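Local atomic coordinates of short chain dehydrogenase (Rhodopseudomonas palustris, PDB entry 3H7A), a protein that probably acts as an NAD(P)-dependent oxidoreductase of the short-chain dehydrogenase/reductase family, built on a Rossmann fold. Residues P83-I88 / Q225-P230; E124-M129 / G135-T140. One frame throughout, in Å; residues are numbered along the deposited sequence.

Interaction 1: residues P83-I88 / Q225-P230; sequences PLEVTI and QLYQQP
With CG anti to the backbone N (chi1 176°), Tyr227 sends its ring from helix 216-228 toward strand 84-89, while Val86, whose CG2 lies beside its own backbone N and CG1 anti to it, turns CG2 to meet that ring. The methyl sits equally near two neighbouring ring carbons, with Val86 CG2 3.6 Å from Tyr227 CE1, and it arrives obliquely. No direct hydrogen bond joins the two segments. Instead one water links their polar ends, donating to Glu85 OE1 over 2.6 Å. The same water hydrogen-bonds to Tyr227 OH at 2.9 Å, at the edge of the ring and in its plane. Glu85 OE1 and Tyr227 OH themselves stand 4.3 Å apart. In the Rossmann fold of this family, the contact sets helix 216-228 against a central strand of the parallel sheet, on the face where helix 18-29 also packs. Trp224 stacks on the tyrosine ring and Phe32 meets it edge-to-face, so the ring has aromatic neighbours as well as the valine. On the strand, Val86 also touches Val10 of the adjoining strand 9-13, and Glu85 pairs through its backbone with Thr9 and Lys136.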
ATOM      1  N   PRO B  83     -21.915 -29.119 -10.226  1.00 29.28           N
ATOM      2  CA  PRO B  83     -20.811 -28.649  -9.388  1.00 23.48           C
ATOM      3  C   PRO B  83     -20.568 -27.140  -9.474  1.00 24.56           C
ATOM      4  O   PRO B  83     -20.391 -26.592 -10.566  1.00 24.38           O
ATOM      5  CB  PRO B  83     -19.613 -29.413  -9.945  1.00 27.89           C
ATOM      6  CG  PRO B  83     -20.196 -30.702 -10.395  1.00 27.74           C
ATOM      7  CD  PRO B  83     -21.555 -30.368 -10.930  1.00 27.76           C
ATOM      8  N   LEU B  84     -20.624 -26.482  -8.320  1.00 22.85           N
ATOM      9  CA  LEU B  84     -20.357 -25.060  -8.218  1.00 24.57           C
ATOM     10  C   LEU B  84     -18.874 -24.792  -8.487  1.00 27.35           C
ATOM     11  O   LEU B  84     -18.010 -25.221  -7.715  1.00 22.90           O
ATOM     12  CB  LEU B  84     -20.767 -24.541  -6.831  1.00 22.62           C
ATOM     13  CG  LEU B  84     -20.533 -23.048  -6.570  1.00 21.53           C
ATOM     14  CD1 LEU B  84     -21.400 -22.176  -7.429  1.00 15.90           C
ATOM     15  CD2 LEU B  84     -20.792 -22.757  -5.123  1.00 17.88           C
ATOM     16  N   GLU B  85     -18.590 -24.094  -9.587  1.00 21.93           N
ATOM     17  CA  GLU B  85     -17.200 -23.824 -10.001  1.00 29.29           C
ATOM     18  C   GLU B  85     -16.707 -22.391  -9.851  1.00 28.05           C
ATOM     19  O   GLU B  85     -15.506 -22.163  -9.717  1.00 31.03           O
ATOM     20  CB  GLU B  85     -16.950 -24.303 -11.424  1.00 29.59           C
ATOM     21  CG  GLU B  85     -16.381 -25.691 -11.401  1.00 41.40           C
ATOM     22  CD  GLU B  85     -16.356 -26.361 -12.736  1.00 43.57           C
ATOM     23  OE1 GLU B  85     -16.174 -25.658 -13.758  1.00 35.37           O
ATOM     24  OE2 GLU B  85     -16.508 -27.608 -12.748  1.00 40.18           O
ATOM     25  N   VAL B  86     -17.628 -21.433  -9.914  1.00 29.59           N
ATOM     26  CA  VAL B  86     -17.290 -20.020  -9.773  1.00 26.58           C
ATOM     27  C   VAL B  86     -18.373 -19.337  -8.946  1.00 26.03           C
ATOM     28  O   VAL B  86     -19.546 -19.515  -9.230  1.00 26.61           O
ATOM     29  CB  VAL B  86     -17.167 -19.320 -11.154  1.00 25.27           C
ATOM     30  CG1 VAL B  86     -16.750 -17.844 -11.010  1.00 21.06           C
ATOM     31  CG2 VAL B  86     -16.176 -20.037 -12.046  1.00 18.34           C
ATOM     32  N   THR B  87     -17.985 -18.595  -7.904  1.00 21.10           N
ATOM     33  CA  THR B  87     -18.909 -17.657  -7.244  1.00 22.93           C
ATOM     34  C   THR B  87     -18.420 -16.235  -7.493  1.00 22.04           C
ATOM     35  O   THR B  87     -17.254 -15.949  -7.273  1.00 25.09           O
ATOM     36  CB  THR B  87     -18.995 -17.895  -5.718  1.00 23.99           C
ATOM     37  OG1 THR B  87     -19.621 -19.155  -5.474  1.00 25.71           O
ATOM     38  CG2 THR B  87     -19.821 -16.791  -5.003  1.00 16.61           C
ATOM     39  N   ILE B  88     -19.295 -15.356  -7.969  1.00 22.17           N
ATOM     40  CA  ILE B  88     -18.938 -13.957  -8.112  1.00 21.84           C
ATOM     41  C   ILE B  88     -19.844 -13.154  -7.199  1.00 23.60           C
ATOM     42  O   ILE B  88     -21.071 -13.144  -7.367  1.00 19.57           O
ATOM     43  CB  ILE B  88     -19.026 -13.499  -9.570  1.00 26.59           C
ATOM     44  CG1 ILE B  88     -18.034 -14.299 -10.398  1.00 29.29           C
ATOM     45  CG2 ILE B  88     -18.685 -12.024  -9.691  1.00 27.19           C
ATOM     46  CD1 ILE B  88     -18.526 -14.653 -11.727  1.00 33.90           C
ATOM     47  N   GLN B 225     -11.185 -12.955 -17.692  1.00 26.56           N
ATOM     48  CA  GLN B 225      -9.729 -12.986 -17.662  1.00 31.26           C
ATOM     49  C   GLN B 225      -9.191 -13.671 -16.389  1.00 30.83           C
ATOM     50  O   GLN B 225      -8.317 -14.537 -16.468  1.00 32.44           O
ATOM     51  CB  GLN B 225      -9.160 -11.575 -17.798  1.00 32.32           C
ATOM     52  CG  GLN B 225      -7.651 -11.550 -18.006  1.00 48.04           C
ATOM     53  CD  GLN B 225      -6.986 -10.297 -17.466  1.00 48.09           C
ATOM     54  OE1 GLN B 225      -5.861 -10.352 -16.964  1.00 44.17           O
ATOM     55  NE2 GLN B 225      -7.675  -9.162 -17.572  1.00 40.44           N
ATOM     56  N   LEU B 226      -9.724 -13.299 -15.226  1.00 30.24           N
ATOM     57  CA  LEU B 226      -9.319 -13.940 -13.971  1.00 24.72           C
ATOM     58  C   LEU B 226      -9.673 -15.423 -13.978  1.00 30.33           C
ATOM     59  O   LEU B 226      -8.874 -16.262 -13.529  1.00 26.77           O
ATOM     60  CB  LEU B 226      -9.948 -13.240 -12.761  1.00 28.33           C
ATOM     61  CG  LEU B 226      -9.334 -11.911 -12.309  1.00 27.64           C
ATOM     62  CD1 LEU B 226     -10.225 -11.203 -11.307  1.00 23.02           C
ATOM     63  CD2 LEU B 226      -7.928 -12.127 -11.743  1.00 29.80           C
ATOM     64  N   TYR B 227     -10.857 -15.748 -14.503  1.00 29.45           N
ATOM     65  CA  TYR B 227     -11.268 -17.140 -14.622  1.00 29.14           C
ATOM     66  C   TYR B 227     -10.236 -17.930 -15.426  1.00 31.68           C
ATOM     67  O   TYR B 227      -9.855 -19.021 -15.030  1.00 29.85           O
ATOM     68  CB  TYR B 227     -12.675 -17.307 -15.237  1.00 29.99           C
ATOM     69  CG  TYR B 227     -13.001 -18.780 -15.431  1.00 20.44           C
ATOM     70  CD1 TYR B 227     -13.404 -19.562 -14.361  1.00 28.32           C
ATOM     71  CD2 TYR B 227     -12.820 -19.401 -16.663  1.00 31.69           C
ATOM     72  CE1 TYR B 227     -13.649 -20.910 -14.515  1.00 22.77           C
ATOM     73  CE2 TYR B 227     -13.081 -20.745 -16.826  1.00 19.80           C
ATOM     74  CZ  TYR B 227     -13.490 -21.487 -15.750  1.00 26.66           C
ATOM     75  OH  TYR B 227     -13.733 -22.825 -15.898  1.00 27.25           O
ATOM     76  N   GLN B 228      -9.780 -17.355 -16.538  1.00 28.94           N
ATOM     77  CA  GLN B 228      -8.885 -18.041 -17.468  1.00 33.87           C
ATOM     78  C   GLN B 228      -7.440 -18.296 -16.997  1.00 35.60           C
ATOM     79  O   GLN B 228      -6.745 -19.125 -17.585  1.00 38.45           O
ATOM     80  CB  GLN B 228      -8.871 -17.312 -18.808  1.00 36.35           C
ATOM     81  CG  GLN B 228     -10.184 -17.366 -19.566  1.00 43.39           C
ATOM     82  CD  GLN B 228     -10.350 -18.629 -20.387  1.00 57.20           C
ATOM     83  OE1 GLN B 228     -10.246 -18.593 -21.617  1.00 60.32           O
ATOM     84  NE2 GLN B 228     -10.620 -19.753 -19.718  1.00 51.60           N
ATOM     85  N   GLN B 229      -6.996 -17.589 -15.961  1.00 32.10           N
ATOM     86  CA  GLN B 229      -5.624 -17.710 -15.461  1.00 27.98           C
ATOM     87  C   GLN B 229      -5.297 -19.106 -14.940  1.00 31.73           C
ATOM     88  O   GLN B 229      -6.039 -19.643 -14.116  1.00 31.63           O
ATOM     89  CB  GLN B 229      -5.370 -16.718 -14.331  1.00 25.47           C
ATOM     90  CG  GLN B 229      -5.395 -15.274 -14.742  1.00 22.36           C
ATOM     91  CD  GLN B 229      -5.038 -14.360 -13.601  1.00 32.69           C
ATOM     92  OE1 GLN B 229      -5.235 -14.701 -12.441  1.00 25.84           O
ATOM     93  NE2 GLN B 229      -4.501 -13.190 -13.925  1.00 27.10           N
ATOM     94  N   PRO B 230      -4.165 -19.684 -15.391  1.00 34.31           N
ATOM     95  CA  PRO B 230      -3.718 -20.984 -14.868  1.00 34.69           C
ATOM     96  C   PRO B 230      -3.099 -20.829 -13.484  1.00 36.03           C
ATOM     97  O   PRO B 230      -2.648 -19.731 -13.145  1.00 36.43           O
ATOM     98  CB  PRO B 230      -2.661 -21.426 -15.883  1.00 37.50           C
ATOM     99  CG  PRO B 230      -2.122 -20.159 -16.461  1.00 32.06           C
ATOM    100  CD  PRO B 230      -3.236 -19.141 -16.405  1.00 39.10           C
TER
HETATM  101  O   HOH W   1     -13.902 -24.419 -13.540  1.00 29.67           O

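Interaction 2: residues E124-M129 / G135-T140; sequences ESARLM and GKIFFT
Apolar packing carries most of the contact, and Met129 and Ile137 form its centre. The methionine chain runs extended beyond CG toward the strand, and the two side chains cross at a slant, with Met129 SD 3.6 Å from Ile137 CG1. Because CG1 of Ile137 is anti to its carbonyl carbon (chi1 -51°), CD1 reaches on to the helix, where it lies 3.9 Å from Ala126 N and 4.1 Å from Ser125 CB.

Side chain meets backbone at the start of the strand. Met129 SD lies 3.8 Å from Gly135 CA, and a beta carbon on this glycine would run into the sulfur; the missing side chain lets helix and strand come close just after the short connection between them. The methyl continues past the glycine, with Met129 CE 3.3 Å from Lys136 O. Shortened to an alanine, Met129 would lose its sulfur and methyl, which would probably leave a gap beside Gly135 CA and Ile137 CG1.

Polar interactions lie to the sides. On the helix, NE and NH2 of Arg127 both point at Glu124 OE1, which lies near the guanidinium plane, with NH2 2.7 Å from that oxygen in a salt bridge; Asn76 is a second partner of Arg127 NH2. Ser125 OG bonds to Thr87 OG1 and Ser121 O. Lys136 NZ, on the other face of the sheet, bonds in the conformer given to the carbonyls of Leu226, Tyr227 and Gln229 and to His179.

Segment 124-129 runs antiparallel to 135-140 (173°), their axes 9.0 Å apart; helix 104-132 belongs to a right-handed beta-alpha-beta crossover of the Rossmann fold. With no hydrogen bond between the two segments, their association rests on van der Waals contact and the burial of apolar groups.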
ATOM      1  N   GLU B 124     -19.304 -20.411   2.398  1.00 27.85           N
ATOM      2  CA  GLU B 124     -20.165 -21.466   1.879  1.00 26.18           C
ATOM      3  C   GLU B 124     -19.753 -21.945   0.491  1.00 29.63           C
ATOM      4  O   GLU B 124     -19.857 -23.134   0.216  1.00 30.54           O
ATOM      5  CB  GLU B 124     -21.647 -21.058   1.936  1.00 23.65           C
ATOM      6  CG  GLU B 124     -22.164 -20.834   3.368  1.00 28.42           C
ATOM      7  CD  GLU B 124     -21.846 -21.996   4.326  1.00 34.46           C
ATOM      8  OE1 GLU B 124     -22.224 -23.156   4.029  1.00 33.67           O
ATOM      9  OE2 GLU B 124     -21.215 -21.745   5.380  1.00 30.28           O
ATOM     10  N   SER B 125     -19.285 -21.036  -0.370  1.00 28.04           N
ATOM     11  CA  SER B 125     -18.704 -21.432  -1.650  1.00 23.54           C
ATOM     12  C   SER B 125     -17.468 -22.314  -1.474  1.00 28.05           C
ATOM     13  O   SER B 125     -17.333 -23.314  -2.152  1.00 26.75           O
ATOM     14  CB  SER B 125     -18.351 -20.212  -2.483  1.00 27.13           C
ATOM     15  OG  SER B 125     -19.533 -19.539  -2.873  1.00 23.81           O
ATOM     16  N   ALA B 126     -16.583 -21.935  -0.550  1.00 22.06           N
ATOM     17  CA  ALA B 126     -15.407 -22.721  -0.217  1.00 26.46           C
ATOM     18  C   ALA B 126     -15.772 -24.130   0.262  1.00 29.17           C
ATOM     19  O   ALA B 126     -15.139 -25.093  -0.142  1.00 30.47           O
ATOM     20  CB  ALA B 126     -14.595 -22.007   0.849  1.00 22.73           C
ATOM     21  N   ARG B 127     -16.777 -24.243   1.134  1.00 31.91           N
ATOM     22  CA  ARG B 127     -17.235 -25.540   1.619  1.00 28.26           C
ATOM     23  C   ARG B 127     -17.630 -26.428   0.446  1.00 30.05           C
ATOM     24  O   ARG B 127     -17.147 -27.552   0.329  1.00 26.82           O
ATOM     25  CB  ARG B 127     -18.400 -25.391   2.597  1.00 32.12           C
ATOM     26  CG  ARG B 127     -18.861 -26.711   3.207  1.00 24.99           C
ATOM     27  CD  ARG B 127     -20.105 -26.573   4.101  1.00 29.07           C
ATOM     28  NE  ARG B 127     -21.120 -25.681   3.537  1.00 39.99           N
ATOM     29  CZ  ARG B 127     -22.075 -26.034   2.670  1.00 34.94           C
ATOM     30  NH1 ARG B 127     -22.192 -27.288   2.235  1.00 37.39           N
ATOM     31  NH2 ARG B 127     -22.923 -25.113   2.232  1.00 33.15           N
ATOM     32  N   LEU B 128     -18.465 -25.898  -0.443  1.00 28.29           N
ATOM     33  CA  LEU B 128     -18.924 -26.659  -1.608  1.00 24.65           C
ATOM     34  C   LEU B 128     -17.805 -26.998  -2.591  1.00 30.18           C
ATOM     35  O   LEU B 128     -17.715 -28.144  -3.049  1.00 27.62           O
ATOM     36  CB  LEU B 128     -20.056 -25.919  -2.319  1.00 21.36           C
ATOM     37  CG  LEU B 128     -21.299 -25.676  -1.467  1.00 17.59           C
ATOM     38  CD1 LEU B 128     -22.150 -24.589  -2.067  1.00 19.60           C
ATOM     39  CD2 LEU B 128     -22.108 -26.938  -1.267  1.00 23.71           C
ATOM     40  N   MET B 129     -16.948 -26.017  -2.896  1.00 27.63           N
ATOM     41  CA  MET B 129     -15.889 -26.184  -3.896  1.00 21.72           C
ATOM     42  C   MET B 129     -14.771 -27.140  -3.463  1.00 25.77           C
ATOM     43  O   MET B 129     -14.255 -27.906  -4.283  1.00 25.17           O
ATOM     44  CB  MET B 129     -15.282 -24.828  -4.281  1.00 21.35           C
ATOM     45  CG  MET B 129     -16.152 -23.947  -5.141  1.00 24.27           C
ATOM     46  SD  MET B 129     -15.583 -22.229  -5.105  1.00 14.08           S
ATOM     47  CE  MET B 129     -16.725 -21.540  -6.282  1.00 16.02           C
ATOM     48  N   GLY B 135     -12.165 -24.587  -7.692  1.00 27.31           N
ATOM     49  CA  GLY B 135     -13.157 -23.517  -7.756  1.00 22.05           C
ATOM     50  C   GLY B 135     -12.524 -22.141  -7.816  1.00 27.12           C
ATOM     51  O   GLY B 135     -11.307 -21.992  -7.645  1.00 26.59           O
ATOM     52  N   LYS B 136     -13.355 -21.137  -8.104  1.00 25.86           N
ATOM     53  CA  LYS B 136     -12.910 -19.743  -8.137  0.50 25.32           C
ATOM     54  C   LYS B 136     -13.932 -18.882  -7.401  1.00 24.99           C
ATOM     55  O   LYS B 136     -15.133 -19.023  -7.601  1.00 23.63           O
ATOM     56  CB  LYS B 136     -12.661 -19.250  -9.577  0.50 22.82           C
ATOM     57  CG  LYS B 136     -11.550 -20.032 -10.340  0.50 24.17           C
ATOM     58  CD  LYS B 136     -10.822 -19.219 -11.414  0.50 26.34           C
ATOM     59  CE  LYS B 136      -9.543 -19.936 -11.915  0.50 22.95           C
ATOM     60  NZ  LYS B 136      -8.614 -19.045 -12.710  0.50  8.15           N
ATOM     61  N   ILE B 137     -13.445 -18.014  -6.514  1.00 24.92           N
ATOM     62  CA  ILE B 137     -14.311 -17.150  -5.712  1.00 22.56           C
ATOM     63  C   ILE B 137     -13.863 -15.717  -5.859  1.00 24.88           C
ATOM     64  O   ILE B 137     -12.818 -15.334  -5.334  1.00 23.69           O
ATOM     65  CB  ILE B 137     -14.268 -17.488  -4.204  1.00 18.59           C
ATOM     66  CG1 ILE B 137     -14.512 -18.981  -3.971  1.00 22.26           C
ATOM     67  CG2 ILE B 137     -15.278 -16.617  -3.458  1.00 21.58           C
ATOM     68  CD1 ILE B 137     -14.311 -19.445  -2.549  1.00 23.39           C
ATOM     69  N   PHE B 138     -14.669 -14.935  -6.564  1.00 19.94           N
ATOM     70  CA  PHE B 138     -14.312 -13.585  -6.956  1.00 21.65           C
ATOM     71  C   PHE B 138     -15.184 -12.596  -6.210  1.00 22.98           C
ATOM     72  O   PHE B 138     -16.391 -12.812  -6.070  1.00 26.35           O
ATOM     73  CB  PHE B 138     -14.513 -13.417  -8.469  1.00 20.66           C
ATOM     74  CG  PHE B 138     -13.616 -14.286  -9.312  1.00 23.11           C
ATOM     75  CD1 PHE B 138     -12.447 -14.837  -8.796  1.00 16.09           C
ATOM     76  CD2 PHE B 138     -13.916 -14.513 -10.650  1.00 23.58           C
ATOM     77  CE1 PHE B 138     -11.617 -15.619  -9.571  1.00 29.08           C
ATOM     78  CE2 PHE B 138     -13.080 -15.283 -11.442  1.00 26.75           C
ATOM     79  CZ  PHE B 138     -11.930 -15.837 -10.899  1.00 20.69           C
ATOM     80  N   PHE B 139     -14.568 -11.513  -5.735  1.00 23.24           N
ATOM     81  CA  PHE B 139     -15.256 -10.469  -4.992  1.00 19.93           C
ATOM     82  C   PHE B 139     -15.096  -9.142  -5.716  1.00 20.61           C
ATOM     83  O   PHE B 139     -13.984  -8.778  -6.086  1.00 27.35           O
ATOM     84  CB  PHE B 139     -14.635 -10.337  -3.606  1.00 18.12           C
ATOM     85  CG  PHE B 139     -14.836 -11.545  -2.731  1.00 19.30           C
ATOM     86  CD1 PHE B 139     -16.030 -11.715  -2.031  1.00 23.76           C
ATOM     87  CD2 PHE B 139     -13.823 -12.494  -2.584  1.00 21.24           C
ATOM     88  CE1 PHE B 139     -16.233 -12.824  -1.192  1.00 20.93           C
ATOM     89  CE2 PHE B 139     -14.002 -13.599  -1.749  1.00 18.76           C
ATOM     90  CZ  PHE B 139     -15.228 -13.759  -1.050  1.00 18.69           C
ATOM     91  N   THR B 140     -16.196  -8.418  -5.919  1.00 20.61           N
ATOM     92  CA  THR B 140     -16.128  -7.089  -6.531  1.00 19.91           C
ATOM     93  C   THR B 140     -15.825  -6.019  -5.496  1.00 18.49           C
ATOM     94  O   THR B 140     -16.635  -5.776  -4.603  1.00 22.16           O
ATOM     95  CB  THR B 140     -17.430  -6.706  -7.253  1.00 25.39           C
ATOM     96  OG1 THR B 140     -17.752  -7.703  -8.232  1.00 27.11           O
ATOM     97  CG2 THR B 140     -17.267  -5.380  -7.958  1.00 23.80           C
TER

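In the fold
From the N terminus, strand 84-89 is the first of the parts joined here, and helix 104-132 then leads back into strand 135-142, its neighbour in the parallel sheet. Interaction 2 closes the short connection between that helix and its following strand. Much later, helix 216-228 returns to strand 84-89, so interaction 1 closes a long loop, 136 residues between its segments, that encloses the whole of interaction 2. The two contacts lie on opposite faces of the sheet, their centres about 9 Å apart, and each of the two strands sends side chains to both faces. Together they tie both helical layers to the two adjacent strands.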